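Local coordinates for sugar kinase (Agrobacterium tumefaciens, PDB 2RBC), which is probably a sugar kinase of the ribokinase (pfkB) family that transfers phosphate from ATP to a carbohydrate whose identity is not established, at residues A[31-36]-A[156-161]; A[184-189]-A[281-286]; A[204-209]-A[236-241]; A[276-281]-A[298-303]. All coordinates share one frame; numbering follows the deposited sequence.

Contact 1. Residues A[31-36]-A[156-161]; sequences HVLCVG and ALFDAV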
loop_
_atom_site.group_PDB
_atom_site.type_symbol
_atom_site.label_atom_id
_atom_site.label_comp_id
_atom_site.label_asym_id
_atom_site.label_seq_id
_atom_site.Cartn_x
_atom_site.Cartn_y
_atom_site.Cartn_z
ATOM N N HIS A 31 33.593 -0.432 -3.895
ATOM C CA HIS A 31 32.574 0.373 -3.306
ATOM C C HIS A 31 31.922 1.266 -4.359
ATOM O O HIS A 31 32.585 2.080 -4.989
ATOM C CB HIS A 31 33.182 1.220 -2.202
ATOM C CG HIS A 31 32.171 1.768 -1.255
ATOM N ND1 HIS A 31 32.521 2.439 -0.105
ATOM C CD2 HIS A 31 30.813 1.714 -1.262
ATOM C CE1 HIS A 31 31.415 2.800 0.536
ATOM N NE2 HIS A 31 30.368 2.384 -0.156
ATOM N N VAL A 32 30.616 1.076 -4.558
ATOM C CA VAL A 32 29.822 1.813 -5.545
ATOM C C VAL A 32 28.793 2.690 -4.796
ATOM O O VAL A 32 28.067 2.182 -3.951
ATOM C CB VAL A 32 29.077 0.855 -6.486
ATOM C CG1 VAL A 32 28.282 1.635 -7.498
ATOM C CG2 VAL A 32 30.041 -0.126 -7.191
ATOM N N LEU A 33 28.783 3.986 -5.093
ATOM C CA LEU A 33 27.734 4.921 -4.722
ATOM C C LEU A 33 26.596 4.875 -5.708
ATOM O O LEU A 33 26.777 5.147 -6.888
ATOM C CB LEU A 33 28.236 6.358 -4.700
ATOM C CG LEU A 33 27.231 7.465 -4.304
ATOM C CD1 LEU A 33 26.605 7.263 -2.857
ATOM C CD2 LEU A 33 27.876 8.839 -4.424
ATOM N N CYS A 34 25.413 4.578 -5.202
ATOM C CA CYS A 34 24.176 4.650 -6.006
ATOM C C CYS A 34 23.391 5.853 -5.544
ATOM O O CYS A 34 23.324 6.135 -4.365
ATOM C CB CYS A 34 23.365 3.377 -5.843
ATOM S SG CYS A 34 24.311 1.935 -6.349
ATOM N N VAL A 35 22.809 6.588 -6.485
ATOM C CA VAL A 35 22.047 7.790 -6.174
ATOM C C VAL A 35 20.680 7.757 -6.849
ATOM O O VAL A 35 20.593 7.524 -8.062
ATOM C CB VAL A 35 22.759 9.040 -6.679
ATOM C CG1 VAL A 35 21.966 10.302 -6.326
ATOM C CG2 VAL A 35 24.223 9.086 -6.139
ATOM N N GLY A 36 19.635 7.967 -6.050
ATOM C CA GLY A 36 18.277 8.134 -6.559
ATOM C C GLY A 36 17.122 7.618 -5.727
ATOM O O GLY A 36 17.028 7.864 -4.547
ATOM N N ALA A 156 35.571 10.650 -3.561
ATOM C CA ALA A 156 36.863 9.992 -3.745
ATOM C C ALA A 156 36.899 8.679 -2.995
ATOM O O ALA A 156 37.735 7.820 -3.277
ATOM C CB ALA A 156 38.042 10.916 -3.277
ATOM N N LEU A 157 35.980 8.509 -2.064
ATOM C CA LEU A 157 35.882 7.293 -1.299
ATOM C C LEU A 157 35.246 6.136 -2.077
ATOM O O LEU A 157 35.272 4.989 -1.622
ATOM C CB LEU A 157 35.080 7.573 -0.026
ATOM C CG LEU A 157 35.664 8.715 0.860
ATOM C CD1 LEU A 157 35.053 8.645 2.251
ATOM C CD2 LEU A 157 37.227 8.768 0.977
ATOM N N PHE A 158 34.645 6.424 -3.225
ATOM C CA PHE A 158 34.003 5.386 -4.010
ATOM C C PHE A 158 34.867 4.979 -5.202
ATOM O O PHE A 158 35.736 5.717 -5.636
ATOM C CB PHE A 158 32.638 5.882 -4.457
ATOM C CG PHE A 158 31.745 6.193 -3.320
ATOM C CD1 PHE A 158 31.203 5.163 -2.541
ATOM C CD2 PHE A 158 31.476 7.499 -2.980
ATOM C CE1 PHE A 158 30.395 5.469 -1.447
ATOM C CE2 PHE A 158 30.683 7.795 -1.901
ATOM C CZ PHE A 158 30.134 6.786 -1.144
ATOM N N ASP A 159 34.636 3.773 -5.699
ATOM C CA ASP A 159 35.362 3.250 -6.854
ATOM C C ASP A 159 34.581 3.538 -8.132
ATOM O O ASP A 159 35.166 3.603 -9.201
ATOM C CB ASP A 159 35.593 1.757 -6.676
ATOM C CG ASP A 159 36.520 1.460 -5.514
ATOM O OD1 ASP A 159 37.646 1.970 -5.558
ATOM O OD2 ASP A 159 36.169 0.728 -4.582
ATOM N N ALA A 160 33.255 3.651 -8.023
ATOM C CA ALA A 160 32.391 4.078 -9.126
ATOM C C ALA A 160 31.144 4.682 -8.544
ATOM O O ALA A 160 30.875 4.503 -7.361
ATOM C CB ALA A 160 31.986 2.897 -10.069
ATOM N N VAL A 161 30.384 5.407 -9.380
ATOM C CA VAL A 161 29.081 5.942 -8.990
ATOM C C VAL A 161 28.065 5.571 -10.055
ATOM O O VAL A 161 28.396 5.426 -11.241
ATOM C CB VAL A 161 29.080 7.475 -8.764
ATOM C CG1 VAL A 161 30.151 7.869 -7.775
ATOM C CG2 VAL A 161 29.213 8.255 -10.057
#

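Contact 2. Residues A[184-189]-A[281-286]; sequences PAILDG and TFALAM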
loop_
_atom_site.group_PDB
_atom_site.type_symbol
_atom_site.label_atom_id
_atom_site.label_comp_id
_atom_site.label_asym_id
_atom_site.label_seq_id
_atom_site.Cartn_x
_atom_site.Cartn_y
_atom_site.Cartn_z
ATOM N N PRO A 184 34.496 5.649 -12.929
ATOM C CA PRO A 184 33.316 5.408 -13.742
ATOM C C PRO A 184 32.137 6.155 -13.141
ATOM O O PRO A 184 31.916 6.084 -11.931
ATOM C CB PRO A 184 33.102 3.895 -13.627
ATOM C CG PRO A 184 34.414 3.340 -13.247
ATOM C CD PRO A 184 35.047 4.400 -12.376
ATOM N N ALA A 185 31.419 6.872 -14.007
ATOM C CA ALA A 185 30.313 7.729 -13.683
ATOM C C ALA A 185 29.152 7.261 -14.553
ATOM O O ALA A 185 29.059 7.604 -15.733
ATOM C CB ALA A 185 30.703 9.209 -13.952
ATOM N N ILE A 186 28.305 6.408 -13.995
ATOM C CA ILE A 186 27.350 5.620 -14.785
ATOM C C ILE A 186 25.945 6.182 -14.632
ATOM O O ILE A 186 25.472 6.435 -13.520
ATOM C CB ILE A 186 27.439 4.113 -14.411
ATOM C CG1 ILE A 186 28.904 3.620 -14.592
ATOM C CG2 ILE A 186 26.517 3.284 -15.286
ATOM C CD1 ILE A 186 29.308 2.544 -13.715
ATOM N N LEU A 187 25.283 6.394 -15.768
ATOM C CA LEU A 187 23.918 6.854 -15.793
ATOM C C LEU A 187 23.011 5.709 -16.172
ATOM O O LEU A 187 23.185 5.131 -17.221
ATOM C CB LEU A 187 23.746 8.004 -16.787
ATOM C CG LEU A 187 22.309 8.529 -16.996
ATOM C CD1 LEU A 187 21.674 9.129 -15.731
ATOM C CD2 LEU A 187 22.244 9.535 -18.159
ATOM N N ASP A 188 22.045 5.416 -15.298
ATOM C CA ASP A 188 20.893 4.579 -15.587
ATOM C C ASP A 188 19.927 5.504 -16.303
ATOM O O ASP A 188 19.312 6.364 -15.694
ATOM C CB ASP A 188 20.302 4.052 -14.274
ATOM C CG ASP A 188 18.936 3.396 -14.448
ATOM O OD1 ASP A 188 18.466 3.198 -15.608
ATOM O OD2 ASP A 188 18.348 3.049 -13.394
ATOM N N GLY A 189 19.871 5.378 -17.617
ATOM C CA GLY A 189 19.094 6.277 -18.438
ATOM C C GLY A 189 17.755 5.632 -18.691
ATOM O O GLY A 189 17.513 5.036 -19.755
ATOM N N THR A 281 25.054 -4.422 -11.201
ATOM C CA THR A 281 26.099 -5.389 -11.567
ATOM C C THR A 281 27.106 -4.726 -12.492
ATOM O O THR A 281 28.323 -4.897 -12.354
ATOM C CB THR A 281 25.459 -6.652 -12.255
ATOM O OG1 THR A 281 24.536 -7.286 -11.344
ATOM C CG2 THR A 281 26.517 -7.662 -12.649
ATOM N N PHE A 282 26.594 -3.940 -13.433
ATOM C CA PHE A 282 27.419 -3.305 -14.426
ATOM C C PHE A 282 28.319 -2.273 -13.787
ATOM O O PHE A 282 29.478 -2.172 -14.108
ATOM C CB PHE A 282 26.549 -2.675 -15.519
ATOM C CG PHE A 282 27.356 -2.103 -16.639
ATOM C CD1 PHE A 282 27.797 -2.918 -17.667
ATOM C CD2 PHE A 282 27.703 -0.757 -16.644
ATOM C CE1 PHE A 282 28.586 -2.414 -18.684
ATOM C CE2 PHE A 282 28.488 -0.238 -17.680
ATOM C CZ PHE A 282 28.929 -1.076 -18.695
ATOM N N ALA A 283 27.760 -1.489 -12.879
ATOM C CA ALA A 283 28.506 -0.516 -12.129
ATOM C C ALA A 283 29.614 -1.141 -11.284
ATOM O O ALA A 283 30.752 -0.662 -11.291
ATOM C CB ALA A 283 27.575 0.299 -11.269
ATOM N N LEU A 284 29.299 -2.225 -10.587
ATOM C CA LEU A 284 30.323 -2.991 -9.923
ATOM C C LEU A 284 31.365 -3.549 -10.899
ATOM O O LEU A 284 32.543 -3.438 -10.614
ATOM C CB LEU A 284 29.722 -4.091 -9.033
ATOM C CG LEU A 284 30.696 -5.012 -8.260
ATOM C CD1 LEU A 284 31.504 -4.202 -7.271
ATOM C CD2 LEU A 284 29.910 -6.127 -7.573
ATOM N N ALA A 285 30.951 -4.111 -12.034
ATOM C CA ALA A 285 31.923 -4.639 -13.030
ATOM C C ALA A 285 32.911 -3.539 -13.498
ATOM O O ALA A 285 34.110 -3.778 -13.659
ATOM C CB ALA A 285 31.191 -5.269 -14.219
HETATM N N MSE A 286 32.390 -2.324 -13.725
HETATM C CA MSE A 286 33.238 -1.173 -14.042
HETATM C C MSE A 286 34.210 -0.799 -12.910
HETATM O O MSE A 286 35.387 -0.555 -13.168
HETATM C CB MSE A 286 32.407 0.058 -14.426
HETATM C CG MSE A 286 31.581 -0.082 -15.671
HETATM SE SE MSE A 286 32.559 -0.561 -17.292
HETATM C CE MSE A 286 32.363 -2.546 -17.208
#

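Contact 3. Residues A[204-209]-A[236-241]; sequences ATHIVF and QTFIAV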
loop_
_atom_site.group_PDB
_atom_site.type_symbol
_atom_site.label_atom_id
_atom_site.label_comp_id
_atom_site.label_asym_id
_atom_site.label_seq_id
_atom_site.Cartn_x
_atom_site.Cartn_y
_atom_site.Cartn_z
ATOM N N ALA A 204 28.153 11.814 -17.909
ATOM C CA ALA A 204 28.479 10.424 -17.596
ATOM C C ALA A 204 29.647 9.916 -18.436
ATOM O O ALA A 204 29.887 10.391 -19.540
ATOM C CB ALA A 204 27.254 9.513 -17.798
ATOM N N THR A 205 30.373 8.936 -17.910
ATOM C CA THR A 205 31.357 8.196 -18.700
ATOM C C THR A 205 30.711 6.957 -19.370
ATOM O O THR A 205 31.219 6.453 -20.348
ATOM C CB THR A 205 32.539 7.740 -17.810
ATOM O OG1 THR A 205 32.038 6.896 -16.772
ATOM C CG2 THR A 205 33.285 8.953 -17.164
ATOM N N HIS A 206 29.605 6.473 -18.801
ATOM C CA HIS A 206 28.899 5.270 -19.246
ATOM C C HIS A 206 27.425 5.495 -19.086
ATOM O O HIS A 206 27.013 5.966 -18.044
ATOM C CB HIS A 206 29.223 4.062 -18.365
ATOM C CG HIS A 206 30.645 3.610 -18.413
ATOM N ND1 HIS A 206 31.661 4.267 -17.738
ATOM C CD2 HIS A 206 31.194 2.505 -18.965
ATOM C CE1 HIS A 206 32.782 3.589 -17.922
ATOM N NE2 HIS A 206 32.523 2.516 -18.666
ATOM N N ILE A 207 26.626 5.191 -20.108
ATOM C CA ILE A 207 25.160 5.256 -19.972
ATOM C C ILE A 207 24.531 3.938 -20.400
ATOM O O ILE A 207 24.895 3.392 -21.442
ATOM C CB ILE A 207 24.528 6.379 -20.827
ATOM C CG1 ILE A 207 25.227 7.732 -20.648
ATOM C CG2 ILE A 207 23.019 6.456 -20.567
ATOM C CD1 ILE A 207 24.780 8.815 -21.667
ATOM N N VAL A 208 23.602 3.422 -19.588
ATOM C CA VAL A 208 22.846 2.236 -19.962
ATOM C C VAL A 208 21.427 2.709 -20.024
ATOM O O VAL A 208 20.830 2.995 -18.990
ATOM C CB VAL A 208 22.968 1.068 -18.970
ATOM C CG1 VAL A 208 22.186 -0.152 -19.493
ATOM C CG2 VAL A 208 24.449 0.771 -18.645
ATOM N N PHE A 209 20.925 2.864 -21.250
ATOM C CA PHE A 209 19.540 3.266 -21.484
ATOM C C PHE A 209 18.621 2.028 -21.526
ATOM O O PHE A 209 19.020 0.965 -22.010
ATOM C CB PHE A 209 19.378 3.970 -22.854
ATOM C CG PHE A 209 20.069 5.299 -22.970
ATOM C CD1 PHE A 209 19.504 6.454 -22.403
ATOM C CD2 PHE A 209 21.241 5.427 -23.737
ATOM C CE1 PHE A 209 20.119 7.702 -22.573
ATOM C CE2 PHE A 209 21.879 6.654 -23.905
ATOM C CZ PHE A 209 21.328 7.803 -23.321
ATOM N N GLN A 236 32.380 10.081 -26.974
ATOM C CA GLN A 236 33.420 9.769 -25.992
ATOM C C GLN A 236 32.867 8.991 -24.789
ATOM O O GLN A 236 33.578 8.783 -23.804
ATOM C CB GLN A 236 34.016 11.100 -25.517
ATOM C CG GLN A 236 35.197 11.043 -24.574
ATOM C CD GLN A 236 35.397 12.381 -23.794
ATOM O OE1 GLN A 236 34.432 12.993 -23.254
ATOM N NE2 GLN A 236 36.644 12.843 -23.763
ATOM N N THR A 237 31.636 8.506 -24.907
ATOM C CA THR A 237 30.915 7.873 -23.824
ATOM C C THR A 237 30.637 6.420 -24.197
ATOM O O THR A 237 30.282 6.134 -25.356
ATOM C CB THR A 237 29.612 8.645 -23.571
ATOM O OG1 THR A 237 29.917 10.038 -23.410
ATOM C CG2 THR A 237 28.833 8.166 -22.328
ATOM N N PHE A 238 30.803 5.503 -23.239
ATOM C CA PHE A 238 30.224 4.157 -23.341
ATOM C C PHE A 238 28.676 4.239 -23.347
ATOM O O PHE A 238 28.076 4.803 -22.428
ATOM C CB PHE A 238 30.744 3.259 -22.212
ATOM C CG PHE A 238 30.168 1.870 -22.236
ATOM C CD1 PHE A 238 28.910 1.625 -21.709
ATOM C CD2 PHE A 238 30.888 0.802 -22.790
ATOM C CE1 PHE A 238 28.379 0.360 -21.729
ATOM C CE2 PHE A 238 30.353 -0.459 -22.808
ATOM C CZ PHE A 238 29.106 -0.679 -22.273
ATOM N N ILE A 239 28.037 3.697 -24.395
ATOM C CA ILE A 239 26.581 3.709 -24.509
ATOM C C ILE A 239 26.035 2.303 -24.731
ATOM O O ILE A 239 26.411 1.637 -25.689
ATOM C CB ILE A 239 26.111 4.535 -25.710
ATOM C CG1 ILE A 239 26.687 5.973 -25.686
ATOM C CG2 ILE A 239 24.570 4.521 -25.813
ATOM C CD1 ILE A 239 26.155 6.854 -24.583
ATOM N N ALA A 240 25.135 1.878 -23.851
ATOM C CA ALA A 240 24.415 0.630 -24.015
ATOM C C ALA A 240 22.901 0.879 -24.034
ATOM O O ALA A 240 22.411 1.797 -23.390
ATOM C CB ALA A 240 24.795 -0.377 -22.854
ATOM N N VAL A 241 22.178 0.072 -24.794
ATOM C CA VAL A 241 20.726 0.049 -24.693
ATOM C C VAL A 241 20.329 -1.384 -24.396
ATOM O O VAL A 241 20.708 -2.301 -25.154
ATOM C CB VAL A 241 20.023 0.553 -25.965
ATOM C CG1 VAL A 241 18.487 0.592 -25.736
ATOM C CG2 VAL A 241 20.535 1.961 -26.383
HETATM O O HOH W 1 32.016 10.921 -21.504
#

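Contact 4. Residues A[276-281]-A[298-303]; sequences DIFHGT and LSSVAA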
loop_
_atom_site.group_PDB
_atom_site.type_symbol
_atom_site.label_atom_id
_atom_site.label_comp_id
_atom_site.label_asym_id
_atom_site.label_seq_id
_atom_site.Cartn_x
_atom_site.Cartn_y
_atom_site.Cartn_z
ATOM N N ASP A 276 17.478 -2.692 -12.905
ATOM C CA ASP A 276 18.255 -2.268 -11.736
ATOM C C ASP A 276 19.338 -3.262 -11.321
ATOM O O ASP A 276 20.467 -2.889 -10.967
ATOM C CB ASP A 276 17.335 -2.031 -10.544
ATOM C CG ASP A 276 16.212 -1.050 -10.856
ATOM O OD1 ASP A 276 16.481 -0.109 -11.631
ATOM O OD2 ASP A 276 15.088 -1.212 -10.326
ATOM N N ILE A 277 18.998 -4.535 -11.349
ATOM C CA ILE A 277 19.997 -5.547 -11.058
ATOM C C ILE A 277 21.090 -5.474 -12.122
ATOM O O ILE A 277 22.279 -5.608 -11.801
ATOM C CB ILE A 277 19.362 -6.959 -10.945
ATOM C CG1 ILE A 277 18.802 -7.224 -9.536
ATOM C CG2 ILE A 277 20.402 -8.064 -11.274
ATOM C CD1 ILE A 277 17.948 -6.096 -8.852
ATOM N N PHE A 278 20.696 -5.302 -13.386
ATOM C CA PHE A 278 21.645 -5.114 -14.485
ATOM C C PHE A 278 22.581 -3.950 -14.194
ATOM O O PHE A 278 23.778 -4.108 -14.263
ATOM C CB PHE A 278 20.933 -4.899 -15.852
ATOM C CG PHE A 278 21.865 -4.867 -17.072
ATOM C CD1 PHE A 278 22.686 -3.768 -17.326
ATOM C CD2 PHE A 278 21.890 -5.938 -17.987
ATOM C CE1 PHE A 278 23.545 -3.755 -18.419
ATOM C CE2 PHE A 278 22.744 -5.933 -19.109
ATOM C CZ PHE A 278 23.571 -4.850 -19.323
ATOM N N HIS A 279 22.021 -2.788 -13.869
ATOM C CA HIS A 279 22.828 -1.570 -13.683
ATOM C C HIS A 279 23.812 -1.650 -12.524
ATOM O O HIS A 279 24.967 -1.218 -12.635
ATOM C CB HIS A 279 21.905 -0.362 -13.491
ATOM C CG HIS A 279 21.015 -0.125 -14.663
ATOM N ND1 HIS A 279 19.700 0.252 -14.528
ATOM C CD2 HIS A 279 21.233 -0.270 -15.991
ATOM C CE1 HIS A 279 19.140 0.319 -15.732
ATOM N NE2 HIS A 279 20.051 0.017 -16.636
ATOM N N GLY A 280 23.352 -2.189 -11.410
ATOM C CA GLY A 280 24.192 -2.339 -10.241
ATOM C C GLY A 280 25.338 -3.300 -10.535
ATOM O O GLY A 280 26.458 -3.034 -10.141
ATOM N N THR A 281 25.054 -4.422 -11.201
ATOM C CA THR A 281 26.099 -5.389 -11.567
ATOM C C THR A 281 27.106 -4.726 -12.492
ATOM O O THR A 281 28.323 -4.897 -12.354
ATOM C CB THR A 281 25.459 -6.652 -12.255
ATOM O OG1 THR A 281 24.536 -7.286 -11.344
ATOM C CG2 THR A 281 26.517 -7.662 -12.649
ATOM N N LEU A 298 27.755 -10.615 -17.476
ATOM C CA LEU A 298 27.494 -10.809 -16.064
ATOM C C LEU A 298 26.207 -10.097 -15.628
ATOM O O LEU A 298 25.407 -10.681 -14.898
ATOM C CB LEU A 298 28.675 -10.300 -15.222
ATOM C CG LEU A 298 28.684 -10.605 -13.724
ATOM C CD1 LEU A 298 28.947 -12.082 -13.395
ATOM C CD2 LEU A 298 29.662 -9.651 -13.006
ATOM N N SER A 299 26.032 -8.849 -16.077
ATOM C CA SER A 299 24.856 -8.058 -15.750
ATOM C C SER A 299 23.588 -8.676 -16.320
ATOM O O SER A 299 22.536 -8.688 -15.648
ATOM C CB SER A 299 25.025 -6.649 -16.292
ATOM O OG SER A 299 26.217 -6.072 -15.829
ATOM N N SER A 300 23.693 -9.190 -17.548
ATOM C CA SER A 300 22.597 -9.872 -18.202
ATOM C C SER A 300 22.161 -11.121 -17.459
ATOM O O SER A 300 20.962 -11.334 -17.241
ATOM C CB SER A 300 22.967 -10.275 -19.639
ATOM O OG SER A 300 23.129 -9.113 -20.432
ATOM N N VAL A 301 23.121 -11.963 -17.087
ATOM C CA VAL A 301 22.794 -13.174 -16.373
ATOM C C VAL A 301 22.193 -12.874 -15.004
ATOM O O VAL A 301 21.213 -13.505 -14.591
ATOM C CB VAL A 301 24.043 -14.133 -16.267
ATOM C CG1 VAL A 301 23.744 -15.364 -15.405
ATOM C CG2 VAL A 301 24.475 -14.562 -17.690
ATOM N N ALA A 302 22.769 -11.913 -14.305
ATOM C CA ALA A 302 22.250 -11.515 -13.004
ATOM C C ALA A 302 20.797 -11.066 -13.114
ATOM O O ALA A 302 19.935 -11.498 -12.330
ATOM C CB ALA A 302 23.107 -10.421 -12.399
ATOM N N ALA A 303 20.518 -10.243 -14.109
ATOM C CA ALA A 303 19.148 -9.758 -14.352
ATOM C C ALA A 303 18.207 -10.897 -14.671
ATOM O O ALA A 303 17.134 -10.986 -14.120
ATOM C CB ALA A 303 19.139 -8.711 -15.479
#

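Contact 1. Residues A[31-36]-A[156-161]
His31, Val32 and Leu33 line up in parallel with the chain from Phe158 to Val161, where strand 31-35 meets the start of strand 160-163 in the central sheet of the Rossmann-like alpha/beta fold of pfkB-family kinases. The backbone bonds come first. Asp159 N gives a 2.8 Å bond to His31 O, which also receives a weak one from Ala160 N. Further on, Leu33 N reaches Ala160 O at 3.1 Å, and there the regular parallel pairing of Val32 with Ala160 and Leu33 with Val161 is established.

One side chain joins this polar set. Asp159 turns its carboxylate back so that OD2 takes the His31 N-H at 2.9 Å on its anti lone pair, almost dead straight at 176°. Asp159 thus grips both polar backbone atoms of His31, one through its own N and the other through its carboxylate.

The aromatic contacts lie on the Leu33 side of the strand pair. With CG beside its backbone N (chi1 -61°), Phe158 places its ring between His31 and Leu33. Its edge meets the face of the imidazole in a T-shaped pair, centroids of the His31 and Phe158 rings 4.7 Å apart and planes at 73°. The imidazole is anchored at NE2 by Ser84 OG of strand 82-90, on the other flank of strand 31-35.

Apolar packing finishes the contact. Leu33 CB sits over the centre of the Phe158 ring, 3.7 Å from its centroid in a CH-pi contact, and the same CB meets Val161 CG1 at 3.9 Å.

Contact 2. Residues A[184-189]-A[281-286]
Ile186 reaches from near the start of strand 185-189 onto the helix 281-286, and its CD1 makes the tight part of the contact. The methyl comes down beside the small residue Ala283, 3.5 Å from Ala283 CA and 3.7 Å from Ala283 CB. Alanine here lets the isoleucine touch the helix backbone itself. The first torsion of Ile186 (chi1 -56°) puts CG1, which carries CD1, beside the backbone N and CG2 anti to it; CG2 meets the Phe282 ring at its edge, a looser touch of 4.4 Å between Ile186 CG2 and Phe282 CD2.

At Pro184, just ahead of the strand, the packing eases and the residues become partly exposed. Pro184 CB and Met286 CB stand 4.0 Å apart, and Met286 CG is at the same separation from Ile186 CD1. Met286, a selenomethionine in this crystal, then bends at both chi2 and chi3, and its selenium leaves the strand for the imidazole of His206. The contact is wholly apolar, with the segment axes 9.6 Å apart at their closest.

In the fold, helix 274-287 lies along one face of the central sheet, nearly antiparallel to strand 185-189 (168° between segment axes). Ala283 also touches Leu162 of strand 160-163, Phe282 rests on Val208 of strand 206-210, and helix 292-307 packs on the helix through Ser299 and Ala295.

Contact 3. Residues A[204-209]-A[236-241]
Strands 206-210 and 238-242 are the parallel neighbours of a beta-alpha-beta unit in the Rossmann-like sheet, joined through helices 211-218 and 223-233, and they meet from Thr205 and Thr237 to Phe209 and Val241. Four backbone bonds tie them: Phe238 N to Thr205 O, Ile207 N to Phe238 O, Ala240 N to Ile207 O and Phe209 N to Ala240 O. The middle pair is short and nearly straight, with Ala240 N 2.9 Å from Ile207 O at an N-H...O angle of 170°.

On the face of His206, Phe238, Val208 and Ala240, two rings meet obliquely. The CD2 corner of the imidazole presses on the root of the phenylalanine, His206 CD2 lying 3.4 Å from Phe238 CB, and the ring planes are turned 41° apart. Phe238 swings CG anti to its backbone N (chi1 179°), and its ring goes on to meet those of Trp250 and Phe282.

The other face carries Ile207, Phe209, Ile239 and Val241. Ile207 and Ile239 run side by side, CD1 of Ile207 touching CD1 of Ile239 at 3.8 Å. Ile207 CG2 lies over the centre of the Phe209 ring, while Ile239 CG2 meets that ring in plane, 3.9 Å from Phe209 CE2. Ala214, Leu217 and Leu230 of the connecting helices pack against Phe209 here.

Where the strands begin, Thr237 CG2 touches Thr205 O at 3.5 Å. A water bridges the same end, donating to Ala204 O at 2.9 Å and lying 3.0 Å from Thr237 OG1.

Contact 4. Residues A[276-281]-A[298-303]
Two helices pack roughly antiparallel in a largely buried contact, Ile277, Phe278 and Thr281 of helix 274-287 facing Ser299, Ala302 and Ala303 of helix 292-307, in the layer beside the central sheet. The segment axes come within 7.9 Å at a crossing angle of 146°, a close approach permitted by serines and alanines along the second helix.

Ser299 CB sits over the centre of the Phe278 ring, 3.5 Å from its centroid, in a CH-pi contact. Ser300 OG meets the edge of that ring, its polar partner being Val296 O; Ser299 OG is likewise bonded, to Ala295 O. On the other flank Ile277 CG2 bears on the backbone, 3.5 Å from Ala302 C.

Thr281 divides its branches. Its methyl packs 3.5 Å from Ser299 CA, while OG1 returns to its own helix and bonds Ile277 O at 2.8 Å. That carbonyl is gripped by Thr281 N and OG1 from opposite faces of its plane.

The first of these helices starts within the AAGD sequence ending at Asp276, which probably corresponds to the GAGD signature of pfkB-family kinases; the helix pair thus directly follows that motif in the alpha/beta fold.

Overall arrangement
All four contacts are largely buried; contacts 2 and 4 lie nearest the centre of the chain, about 9 Å from it, while 1 and 3 lie about 14 Å out. Contacts 1 and 3 are parallel strand pairings in one sheet, rich in backbone hydrogen bonds, with centres about 17 Å apart. Contact 2 bridges them: strand 185-189 runs between strands 160-163 and 206-210, with Val161 O bonded to Ile186 N on one flank and His206 O to Leu187 N on the other. Contacts 2 and 4 both use helix 274-287, the first seating it on the sheet, the second packing it against another helix; across both, the chemistry is mainly van der Waals.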